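Local atomic coordinates of nitroreductase family protein (Lactobacillus plantarum, PDB entry 4QLX), a protein that acts as an FMN-dependent enone reductase in the saturation of polyunsaturated fatty acids, probably reducing 10-oxo-(11E)-octadecenoate to 10-oxooctadecanoate with NADH. Residues L55-F60 with T145-V150; V61-P66 with S88-I93; E67-F72 with P82-A87; D96-Y101 with D184-V189. One frame throughout, in Å; residues are numbered along the deposited sequence.

From the N terminus, residues 55-60 leave the loop near the flavin, enter strand 58-63 and pair with the long helix 137-161 in contact 1, closing a wide loop. Within that loop lies contact 2, where the same strand meets strand 89-96, and within contact 2 lies contact 3, formed by helices 66-72 and 81-86 of the connection between the two strands. Contact 4 begins inside the span of contact 1, at the end of strand 89-96, and closes beyond it at the start of strand 188-197, so these two cross. Contacts 1, 2 and 4 all reach the antiparallel sheet; contact 3 adds the helical pair beside it.

Contact 1: residues L55-F60 with T145-V150; sequences LQSWHF and TIDCSV
D147, on helix 137-161, takes the backbone N-H of S57 on one carboxylate oxygen and lays its own backbone against the indole of W58. The bond from S57 N to D147 OD2 spans 3.2 Å with 152° at the hydrogen, reaching the anti side of the carboxylate, while OD1 accepts from the backbone N of A52 in the flavin pocket. W58 has CG between its backbone N and carbonyl carbon (chi1 41°), which folds the indole back over the Q56 carbonyl carbon and brings its six-membered ring to the helix. There the ring presents its edge: W58 CE3 lies 3.2 Å from D147 O, close to the ring plane, and 3.8 Å from D147 CB. The carboxylate is turned 68° from the indole. One helical position on, C148 SG packs 4.0 Å from W58 CB. With an alanine in place of D147, the N-H groups of S57 and A52 would probably each lose an acceptor oxygen of the same carboxylate, and the loop would be less firmly joined to the helix. I146 and D147 also touch FMN, and I146 packs on S149 of the second subunit, so this strand-helix junction belongs to the flavin site at the dimer interface of a nitroreductase fold.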
# COMPACT_ATOMS: atom_id res chain seq x y z
N LEU A 55 -2.47 9.78 -11.67
CA LEU A 55 -3.71 10.53 -11.46
C LEU A 55 -4.01 10.77 -9.98
O LEU A 55 -4.88 11.58 -9.64
CB LEU A 55 -4.89 9.80 -12.12
CG LEU A 55 -4.81 9.72 -13.65
CD1 LEU A 55 -6.00 8.94 -14.19
CD2 LEU A 55 -4.77 11.11 -14.23
N GLN A 56 -3.29 10.07 -9.10
CA GLN A 56 -3.34 10.34 -7.67
C GLN A 56 -4.79 10.39 -7.18
O GLN A 56 -5.23 11.38 -6.58
CB GLN A 56 -2.62 11.66 -7.36
CG GLN A 56 -1.13 11.64 -7.65
CD GLN A 56 -0.57 13.05 -7.79
OE1 GLN A 56 -0.48 13.80 -6.82
NE2 GLN A 56 -0.20 13.43 -9.03
N SER A 57 -5.54 9.32 -7.47
CA SER A 57 -6.99 9.35 -7.44
C SER A 57 -7.54 9.17 -6.03
O SER A 57 -8.51 8.43 -5.80
CB SER A 57 -7.56 8.28 -8.38
OG SER A 57 -7.10 8.46 -9.74
N TRP A 58 -6.93 9.87 -5.08
CA TRP A 58 -7.31 9.75 -3.67
C TRP A 58 -7.81 11.08 -3.13
O TRP A 58 -7.46 12.14 -3.65
CB TRP A 58 -6.13 9.27 -2.82
CG TRP A 58 -4.79 9.88 -3.19
CD1 TRP A 58 -4.42 11.20 -3.05
CD2 TRP A 58 -3.65 9.20 -3.72
NE1 TRP A 58 -3.13 11.37 -3.47
CE2 TRP A 58 -2.62 10.16 -3.88
CE3 TRP A 58 -3.39 7.87 -4.07
CZ2 TRP A 58 -1.36 9.83 -4.39
CZ3 TRP A 58 -2.13 7.54 -4.57
CH2 TRP A 58 -1.13 8.53 -4.72
N HIS A 59 -8.63 11.02 -2.09
CA HIS A 59 -9.09 12.22 -1.41
C HIS A 59 -9.15 11.93 0.08
O HIS A 59 -9.65 10.89 0.50
CB HIS A 59 -10.46 12.66 -1.92
CG HIS A 59 -10.90 13.99 -1.40
ND1 HIS A 59 -10.58 15.17 -2.03
CD2 HIS A 59 -11.59 14.33 -0.29
CE1 HIS A 59 -11.06 16.19 -1.34
NE2 HIS A 59 -11.68 15.71 -0.28
N PHE A 60 -8.64 12.86 0.87
CA PHE A 60 -8.50 12.67 2.31
C PHE A 60 -9.50 13.52 3.11
O PHE A 60 -9.65 14.71 2.85
CB PHE A 60 -7.07 13.00 2.72
CG PHE A 60 -6.02 12.27 1.92
CD1 PHE A 60 -5.72 10.95 2.20
CD2 PHE A 60 -5.36 12.89 0.87
CE1 PHE A 60 -4.77 10.26 1.47
CE2 PHE A 60 -4.41 12.22 0.15
CZ PHE A 60 -4.11 10.90 0.45
N THR A 145 -9.90 2.72 -6.20
CA THR A 145 -9.72 1.93 -4.96
C THR A 145 -8.26 1.47 -4.80
O THR A 145 -7.70 1.53 -3.70
CB THR A 145 -10.67 0.70 -4.92
OG1 THR A 145 -12.04 1.14 -4.84
CG2 THR A 145 -10.37 -0.20 -3.73
N ILE A 146 -7.64 1.05 -5.89
CA ILE A 146 -6.23 0.67 -5.82
C ILE A 146 -5.33 1.83 -5.38
O ILE A 146 -4.52 1.66 -4.47
CB ILE A 146 -5.72 0.14 -7.17
CG1 ILE A 146 -6.49 -1.11 -7.57
CG2 ILE A 146 -4.24 -0.18 -7.07
CD1 ILE A 146 -6.11 -1.65 -8.96
N ASP A 147 -5.47 3.01 -6.00
CA ASP A 147 -4.70 4.19 -5.60
C ASP A 147 -4.89 4.51 -4.09
O ASP A 147 -3.94 4.84 -3.38
CB ASP A 147 -5.12 5.42 -6.40
CG ASP A 147 -4.71 5.36 -7.88
OD1 ASP A 147 -4.04 4.40 -8.32
OD2 ASP A 147 -5.09 6.31 -8.61
N CYS A 148 -6.13 4.43 -3.62
CA CYS A 148 -6.44 4.76 -2.23
C CYS A 148 -5.83 3.77 -1.26
O CYS A 148 -5.52 4.10 -0.12
CB CYS A 148 -7.94 4.81 -2.03
SG CYS A 148 -8.70 6.27 -2.74
N SER A 149 -5.68 2.53 -1.72
CA SER A 149 -5.13 1.48 -0.87
C SER A 149 -3.62 1.61 -0.77
O SER A 149 -3.05 1.39 0.29
CB SER A 149 -5.53 0.09 -1.42
OG SER A 149 -6.94 -0.02 -1.55
N VAL A 150 -2.95 1.99 -1.86
CA VAL A 150 -1.49 2.09 -1.75
C VAL A 150 -1.10 3.34 -0.97
O VAL A 150 -0.08 3.32 -0.26
CB VAL A 150 -0.76 2.09 -3.13
CG1 VAL A 150 -1.06 0.79 -3.89
CG2 VAL A 150 -1.11 3.33 -3.97
O HOH W 1 -5.65 6.23 -11.06

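Contact 2: residues V61-P66 with S88-I93; sequences VVVDTP and SAIVFI
V61 and F92 form a hydrogen-bonded antiparallel pair, V61 N donating to F92 O at 2.8 Å and V61 O receiving F92 N at 2.9 Å. Their side chains leave on the same face of the sheet, where V61 and F92 both reach L181 of helix 177-181. V62 follows as a non-hydrogen-bonded pair with V91 and turns to the other face; its CG2 rests 4.3 Å from V91 CG2, and helix 36-46 covers it through L39 and I43. V63 returns to the first face and repeats the exchange, this time with I90. The bond from V63 N to I90 O is almost straight, 176° at the hydrogen and 2.8 Å long, and I90 N answers to V63 O over the same length. V63 CB and I90 CB stand 4.2 Å apart, and I90 CD1 comes within 3.7 Å of V63 O; F72 of helix 66-72 packs on both side chains. At D64 the ladder ends: its CB touches A89 CB at 3.7 Å, whereas the carboxylate leads off to a salt bridge with R36. T65 then turns its hydroxyl to the N of A68 and N-caps helix 66-72. On its far side, the second strand starts with a classic beta bulge, S88 and A89 both facing I196. The strands run at 157° to each other, and the chain between them passes through helices 66-72 and 81-86; they are neighbours in the antiparallel nitroreductase sheet, with 58-63 outermost in this chain.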
# COMPACT_ATOMS: atom_id res chain seq x y z
N VAL A 61 -10.18 12.92 4.07
CA VAL A 61 -11.01 13.71 4.97
C VAL A 61 -10.56 13.49 6.41
O VAL A 61 -10.63 12.37 6.91
CB VAL A 61 -12.50 13.37 4.83
CG1 VAL A 61 -13.34 14.21 5.80
CG2 VAL A 61 -12.97 13.58 3.40
N VAL A 62 -10.05 14.54 7.04
CA VAL A 62 -9.47 14.44 8.37
C VAL A 62 -10.54 14.70 9.42
O VAL A 62 -11.20 15.74 9.42
CB VAL A 62 -8.31 15.41 8.58
CG1 VAL A 62 -7.78 15.32 10.03
CG2 VAL A 62 -7.19 15.15 7.58
N VAL A 63 -10.70 13.72 10.31
CA VAL A 63 -11.66 13.78 11.40
C VAL A 63 -10.87 13.84 12.70
O VAL A 63 -10.21 12.86 13.05
CB VAL A 63 -12.58 12.55 11.38
CG1 VAL A 63 -13.64 12.65 12.48
CG2 VAL A 63 -13.24 12.41 10.02
N ASP A 64 -10.88 14.97 13.40
CA ASP A 64 -10.07 15.07 14.61
C ASP A 64 -10.67 15.94 15.74
O ASP A 64 -9.95 16.39 16.63
CB ASP A 64 -8.68 15.59 14.26
CG ASP A 64 -8.69 17.06 13.91
OD1 ASP A 64 -9.77 17.58 13.56
OD2 ASP A 64 -7.62 17.70 13.98
N THR A 65 -11.97 16.18 15.67
CA THR A 65 -12.66 16.91 16.73
C THR A 65 -13.82 16.07 17.24
O THR A 65 -14.34 15.21 16.51
CB THR A 65 -13.20 18.30 16.25
OG1 THR A 65 -14.39 18.12 15.49
CG2 THR A 65 -12.15 19.04 15.43
N PRO A 66 -14.24 16.30 18.50
CA PRO A 66 -15.37 15.52 19.01
C PRO A 66 -16.62 15.64 18.15
O PRO A 66 -17.31 14.64 17.92
CB PRO A 66 -15.59 16.12 20.41
CG PRO A 66 -14.23 16.58 20.83
CD PRO A 66 -13.60 17.11 19.56
N SER A 88 -6.22 10.18 17.88
CA SER A 88 -5.91 11.60 17.76
C SER A 88 -6.60 12.16 16.52
O SER A 88 -7.19 13.24 16.55
CB SER A 88 -4.40 11.85 17.68
OG SER A 88 -3.72 11.32 18.81
N ALA A 89 -6.52 11.42 15.41
CA ALA A 89 -7.21 11.81 14.19
C ALA A 89 -7.51 10.59 13.35
O ALA A 89 -6.78 9.60 13.40
CB ALA A 89 -6.38 12.81 13.40
N ILE A 90 -8.61 10.64 12.61
CA ILE A 90 -8.89 9.62 11.61
C ILE A 90 -8.73 10.29 10.25
O ILE A 90 -9.21 11.40 10.04
CB ILE A 90 -10.29 9.01 11.76
CG1 ILE A 90 -10.47 8.41 13.17
CG2 ILE A 90 -10.54 7.94 10.70
CD1 ILE A 90 -11.08 9.40 14.17
N VAL A 91 -8.02 9.63 9.35
CA VAL A 91 -7.91 10.11 7.99
C VAL A 91 -8.71 9.16 7.10
O VAL A 91 -8.30 8.01 6.87
CB VAL A 91 -6.46 10.19 7.53
CG1 VAL A 91 -6.38 10.59 6.05
CG2 VAL A 91 -5.69 11.18 8.40
N PHE A 92 -9.87 9.62 6.64
CA PHE A 92 -10.66 8.77 5.76
C PHE A 92 -10.26 8.99 4.31
O PHE A 92 -10.11 10.13 3.86
CB PHE A 92 -12.16 8.99 5.92
CG PHE A 92 -12.96 7.91 5.27
CD1 PHE A 92 -13.29 6.76 5.97
CD2 PHE A 92 -13.30 7.99 3.92
CE1 PHE A 92 -13.98 5.73 5.36
CE2 PHE A 92 -13.99 6.97 3.31
CZ PHE A 92 -14.33 5.84 4.01
N ILE A 93 -10.13 7.89 3.57
CA ILE A 93 -9.70 7.95 2.19
C ILE A 93 -10.84 7.56 1.26
O ILE A 93 -11.44 6.50 1.39
CB ILE A 93 -8.45 7.06 1.94
CG1 ILE A 93 -7.41 7.29 3.04
CG2 ILE A 93 -7.84 7.37 0.55
CD1 ILE A 93 -6.21 6.33 2.99

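Contact 3: residues E67-F72 with P82-A87; sequences EAKAKF and PQVDSA. With FMN (flavin mononucleotide), chain C.
A lysine grip on the C-terminal end of a helix joins two antiparallel helices here: K69 of helix 66-72 reaches the carbonyls of V84 and D85 in the last turn of helix 81-86, which carries the FMN-binding Q83, and of A87 just beyond it. CG of K69 stands anti to its own carbonyl carbon (chi1 -73°), and the extended chain beyond it slides past V84 until NZ arrives among the carbonyls. K69 NZ gives a bond of 2.6 Å to A87 O, in the carbonyl plane, and one of 2.9 Å to D85 O, approached from well above the D85 carbonyl's own plane; a third, weak one of 3.0 Å goes to V84 O. Apart from this polar end, V84 CG2 meets the edge of the F72 ring, 3.8 Å from CE2, and I90 of strand 89-96 packs against K69, F72 and V84 alike. On another side of the same helix, Q83 NE2 comes within 3.2 Å of FMN O2 and is hydrogen-bonded to N80 and N167. The D85 carboxylate pairs with K73. A positive charge set among the last carbonyls of a helix is likely to be stabilised by the helix dipole; K69 gives these oxygens a donor, weakly so for V84, and ties the flavin-binding helix to its neighbour.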
# COMPACT_ATOMS: atom_id res chain seq x y z
N GLU A 67 -16.88 16.84 17.63
CA GLU A 67 -18.04 17.07 16.79
C GLU A 67 -17.92 16.36 15.43
O GLU A 67 -18.89 15.83 14.89
CB GLU A 67 -18.25 18.58 16.58
CG GLU A 67 -18.45 19.38 17.87
CD GLU A 67 -17.14 19.76 18.56
OE1 GLU A 67 -16.07 19.53 17.96
OE2 GLU A 67 -17.18 20.28 19.69
N ALA A 68 -16.71 16.36 14.88
CA ALA A 68 -16.48 15.68 13.60
C ALA A 68 -16.61 14.17 13.79
O ALA A 68 -17.14 13.47 12.92
CB ALA A 68 -15.11 16.05 13.03
N LYS A 69 -16.14 13.67 14.93
CA LYS A 69 -16.18 12.24 15.22
C LYS A 69 -17.61 11.75 15.35
O LYS A 69 -17.96 10.70 14.83
CB LYS A 69 -15.40 11.92 16.50
CG LYS A 69 -13.90 12.01 16.36
CD LYS A 69 -13.19 11.47 17.60
CE LYS A 69 -11.67 11.64 17.48
NZ LYS A 69 -10.97 11.06 18.67
N ALA A 70 -18.44 12.52 16.04
CA ALA A 70 -19.83 12.14 16.25
C ALA A 70 -20.57 12.06 14.92
O ALA A 70 -21.40 11.17 14.70
CB ALA A 70 -20.53 13.13 17.20
N LYS A 71 -20.25 13.00 14.03
CA LYS A 71 -20.83 13.01 12.69
C LYS A 71 -20.28 11.84 11.86
O LYS A 71 -21.02 11.18 11.13
CB LYS A 71 -20.53 14.34 12.01
CG LYS A 71 -20.86 14.37 10.53
CD LYS A 71 -22.36 14.22 10.29
CE LYS A 71 -22.75 14.88 8.97
NZ LYS A 71 -24.14 14.56 8.56
N PHE A 72 -18.98 11.62 11.95
CA PHE A 72 -18.31 10.54 11.24
C PHE A 72 -18.88 9.18 11.66
O PHE A 72 -19.24 8.36 10.82
CB PHE A 72 -16.81 10.62 11.52
CG PHE A 72 -15.99 9.54 10.89
CD1 PHE A 72 -15.94 9.39 9.51
CD2 PHE A 72 -15.20 8.72 11.68
CE1 PHE A 72 -15.15 8.40 8.93
CE2 PHE A 72 -14.41 7.72 11.10
CZ PHE A 72 -14.38 7.57 9.73
N PRO A 82 -14.15 2.20 19.17
CA PRO A 82 -12.95 2.43 19.99
C PRO A 82 -11.82 3.20 19.28
O PRO A 82 -11.24 4.13 19.85
CB PRO A 82 -12.48 1.01 20.31
CG PRO A 82 -13.74 0.22 20.36
CD PRO A 82 -14.64 0.81 19.30
N GLN A 83 -11.51 2.79 18.06
CA GLN A 83 -10.54 3.50 17.24
C GLN A 83 -10.95 4.95 17.00
O GLN A 83 -10.16 5.86 17.22
CB GLN A 83 -10.37 2.80 15.90
CG GLN A 83 -9.91 1.37 16.00
CD GLN A 83 -11.03 0.37 15.81
OE1 GLN A 83 -11.99 0.33 16.60
NE2 GLN A 83 -10.92 -0.44 14.77
N VAL A 84 -12.19 5.17 16.57
CA VAL A 84 -12.63 6.53 16.27
C VAL A 84 -12.63 7.41 17.52
O VAL A 84 -12.07 8.51 17.50
CB VAL A 84 -14.01 6.54 15.64
CG1 VAL A 84 -14.47 7.98 15.45
CG2 VAL A 84 -14.00 5.80 14.32
N ASP A 85 -13.23 6.93 18.61
CA ASP A 85 -13.24 7.69 19.86
C ASP A 85 -11.84 8.02 20.38
O ASP A 85 -11.58 9.16 20.76
CB ASP A 85 -14.02 6.94 20.95
CG ASP A 85 -15.51 6.91 20.68
OD1 ASP A 85 -15.99 7.73 19.87
OD2 ASP A 85 -16.20 6.06 21.28
N SER A 86 -10.94 7.05 20.42
CA SER A 86 -9.65 7.29 21.08
C SER A 86 -8.57 7.89 20.17
O SER A 86 -7.59 8.44 20.67
CB SER A 86 -9.11 6.00 21.72
OG SER A 86 -8.90 4.98 20.75
N ALA A 87 -8.73 7.77 18.86
CA ALA A 87 -7.69 8.25 17.95
C ALA A 87 -7.47 9.76 18.04
O ALA A 87 -8.42 10.52 18.25
CB ALA A 87 -8.00 7.86 16.51
N1 FMN C . -9.64 -3.67 11.90
C2 FMN C . -10.76 -3.38 12.66
O2 FMN C . -10.72 -3.47 13.88
N3 FMN C . -11.93 -3.00 12.07
C4 FMN C . -11.99 -2.88 10.70
O4 FMN C . -13.04 -2.55 10.16
C4A FMN C . -10.88 -3.18 9.93
N5 FMN C . -10.96 -3.07 8.56
C5A FMN C . -9.87 -3.33 7.77
C6 FMN C . -10.02 -3.19 6.41
C7 FMN C . -8.94 -3.43 5.57
C7M FMN C . -9.08 -3.27 4.09
C8 FMN C . -7.73 -3.82 6.12
C8M FMN C . -6.60 -4.06 5.17
C9 FMN C . -7.58 -3.96 7.50
C9A FMN C . -8.66 -3.71 8.35
N10 FMN C . -8.59 -3.85 9.74
C10 FMN C . -9.70 -3.57 10.52
C1' FMN C . -7.32 -4.27 10.44
C2' FMN C . -7.08 -5.78 10.21
O2' FMN C . -7.95 -6.55 11.00
C3' FMN C . -5.64 -6.19 10.48
O3' FMN C . -4.81 -5.58 9.50
C4' FMN C . -5.38 -7.70 10.42
O4' FMN C . -6.09 -8.42 11.41
C5' FMN C . -3.89 -7.99 10.56
O5' FMN C . -3.39 -7.49 11.78
P FMN C . -2.20 -6.39 11.77
O1P FMN C . -1.93 -6.03 13.21
O2P FMN C . -2.63 -5.17 10.98
O3P FMN C . -0.95 -6.97 11.14

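Contact 4: residues D96-Y101 with D184-V189; sequences DTQSHY and DPKRYV
The guanidinium of R187 meets D96 OD1 at its edge, near its own plane, and has the Y188 hydroxyl over one face, toward the rim. The Y188 ring in turn carries R187 CG over the centre of one face, and D96 CB lies obliquely 3.9 Å from its CE1. Beside the arginine, the amide of Q98 runs nearly parallel to the guanidinium, with OE1 3.7 Å from R187 CD. CG of R187 is anti to the backbone N (chi1 -178°), and the chain stays extended to NE, which carries NE and NH2 obliquely across D96 to a side-on grip. NE bonds D96 OD1 at 2.8 Å with 164° at the hydrogen, and NH2 bonds D96 OD2 at 2.9 Å; the carboxylate and guanidinium planes are 59° apart. OD1 also takes the backbone N of Q98 from the opposite face, closing an Asx turn. A lysine in place of R187 has a single side-chain nitrogen and would probably lose the two-pronged grip, leaving OD1 with only the Q98 amide of these two donors or OD2 without its R187 partner. The carbonyl of R187 is held twice, by T97 N at 3.0 Å and by T97 OG1 at 2.7 Å, which arrive from opposite faces of its plane. T97 CG2 packs on V189 CG1, and a water joins Q98 NE2 to K186 O. D96 and Y188 pair as a non-hydrogen-bonded bridge, where strand 89-96 runs out and strand 188-197 starts; D96 is bonded through its backbone to S57, Y188 meets the ring of H59, and the loop leads on to helix 103-112.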
# COMPACT_ATOMS: atom_id res chain seq x y z
N ASP A 96 -11.33 9.06 -6.06
CA ASP A 96 -11.79 10.11 -6.98
C ASP A 96 -12.01 9.52 -8.37
O ASP A 96 -11.06 9.30 -9.12
CB ASP A 96 -10.77 11.25 -7.02
CG ASP A 96 -11.20 12.41 -7.93
OD1 ASP A 96 -12.33 12.38 -8.48
OD2 ASP A 96 -10.41 13.36 -8.07
N THR A 97 -13.27 9.28 -8.72
CA THR A 97 -13.59 8.63 -9.99
C THR A 97 -13.69 9.63 -11.14
O THR A 97 -14.18 9.29 -12.22
CB THR A 97 -14.90 7.83 -9.89
OG1 THR A 97 -16.01 8.73 -9.76
CG2 THR A 97 -14.85 6.89 -8.68
N GLN A 98 -13.25 10.85 -10.91
CA GLN A 98 -13.17 11.84 -11.97
C GLN A 98 -11.75 12.36 -12.11
O GLN A 98 -11.52 13.38 -12.76
CB GLN A 98 -14.14 13.00 -11.71
CG GLN A 98 -15.61 12.60 -11.80
CD GLN A 98 -16.55 13.73 -11.39
OE1 GLN A 98 -16.11 14.86 -11.17
NE2 GLN A 98 -17.83 13.42 -11.28
N SER A 99 -10.80 11.64 -11.52
CA SER A 99 -9.41 12.08 -11.52
C SER A 99 -8.81 12.13 -12.93
O SER A 99 -7.86 12.88 -13.18
CB SER A 99 -8.56 11.17 -10.62
OG SER A 99 -8.36 9.90 -11.22
N HIS A 100 -9.37 11.34 -13.85
CA HIS A 100 -8.85 11.27 -15.22
C HIS A 100 -9.32 12.44 -16.08
O HIS A 100 -8.93 12.55 -17.24
CB HIS A 100 -9.28 9.96 -15.89
CG HIS A 100 -10.76 9.77 -15.93
ND1 HIS A 100 -11.51 9.54 -14.80
CD2 HIS A 100 -11.63 9.79 -16.97
CE1 HIS A 100 -12.78 9.41 -15.14
NE2 HIS A 100 -12.88 9.55 -16.45
N TYR A 101 -10.15 13.31 -15.51
CA TYR A 101 -10.62 14.48 -16.25
C TYR A 101 -9.45 15.38 -16.66
O TYR A 101 -9.51 16.07 -17.67
CB TYR A 101 -11.65 15.28 -15.42
CG TYR A 101 -13.05 14.68 -15.36
CD1 TYR A 101 -13.32 13.43 -15.92
CD2 TYR A 101 -14.09 15.36 -14.76
CE1 TYR A 101 -14.60 12.88 -15.86
CE2 TYR A 101 -15.38 14.82 -14.70
CZ TYR A 101 -15.63 13.58 -15.25
OH TYR A 101 -16.90 13.03 -15.20
N ASP A 184 -19.06 14.83 -2.78
CA ASP A 184 -19.85 14.62 -3.99
C ASP A 184 -20.05 13.14 -4.27
O ASP A 184 -19.11 12.43 -4.62
CB ASP A 184 -19.16 15.30 -5.17
CG ASP A 184 -20.01 15.32 -6.45
OD1 ASP A 184 -21.10 14.72 -6.50
OD2 ASP A 184 -19.55 15.96 -7.42
N PRO A 185 -21.29 12.66 -4.12
CA PRO A 185 -21.61 11.25 -4.34
C PRO A 185 -21.45 10.83 -5.80
O PRO A 185 -21.20 9.65 -6.08
CB PRO A 185 -23.07 11.16 -3.91
CG PRO A 185 -23.61 12.53 -4.09
CD PRO A 185 -22.48 13.43 -3.71
N LYS A 186 -21.61 11.77 -6.72
CA LYS A 186 -21.34 11.51 -8.13
C LYS A 186 -19.87 11.16 -8.36
O LYS A 186 -19.54 10.46 -9.31
CB LYS A 186 -21.70 12.73 -8.98
CG LYS A 186 -23.18 13.03 -9.15
CD LYS A 186 -23.36 14.11 -10.21
CE LYS A 186 -22.83 13.64 -11.58
NZ LYS A 186 -21.83 14.56 -12.21
N ARG A 187 -19.01 11.68 -7.49
CA ARG A 187 -17.57 11.69 -7.72
C ARG A 187 -16.76 10.71 -6.88
O ARG A 187 -15.89 10.00 -7.38
CB ARG A 187 -17.03 13.10 -7.46
CG ARG A 187 -15.55 13.22 -7.71
CD ARG A 187 -15.08 14.65 -7.62
NE ARG A 187 -13.70 14.76 -8.09
CZ ARG A 187 -13.02 15.90 -8.14
NH1 ARG A 187 -13.58 17.03 -7.72
NH2 ARG A 187 -11.77 15.91 -8.59
N TYR A 188 -17.05 10.68 -5.58
CA TYR A 188 -16.20 9.98 -4.63
C TYR A 188 -16.77 8.64 -4.17
O TYR A 188 -17.97 8.51 -3.98
CB TYR A 188 -15.93 10.89 -3.43
CG TYR A 188 -15.14 12.12 -3.79
CD1 TYR A 188 -13.80 12.03 -4.12
CD2 TYR A 188 -15.74 13.37 -3.79
CE1 TYR A 188 -13.07 13.16 -4.46
CE2 TYR A 188 -15.01 14.51 -4.11
CZ TYR A 188 -13.68 14.39 -4.45
OH TYR A 188 -12.97 15.52 -4.78
N VAL A 189 -15.89 7.65 -4.02
CA VAL A 189 -16.27 6.35 -3.47
C VAL A 189 -15.50 6.05 -2.17
O VAL A 189 -14.30 6.29 -2.07
CB VAL A 189 -16.04 5.21 -4.49
CG1 VAL A 189 -16.92 5.42 -5.73
CG2 VAL A 189 -14.57 5.13 -4.89
O HOH W 2 -18.55 10.62 -11.76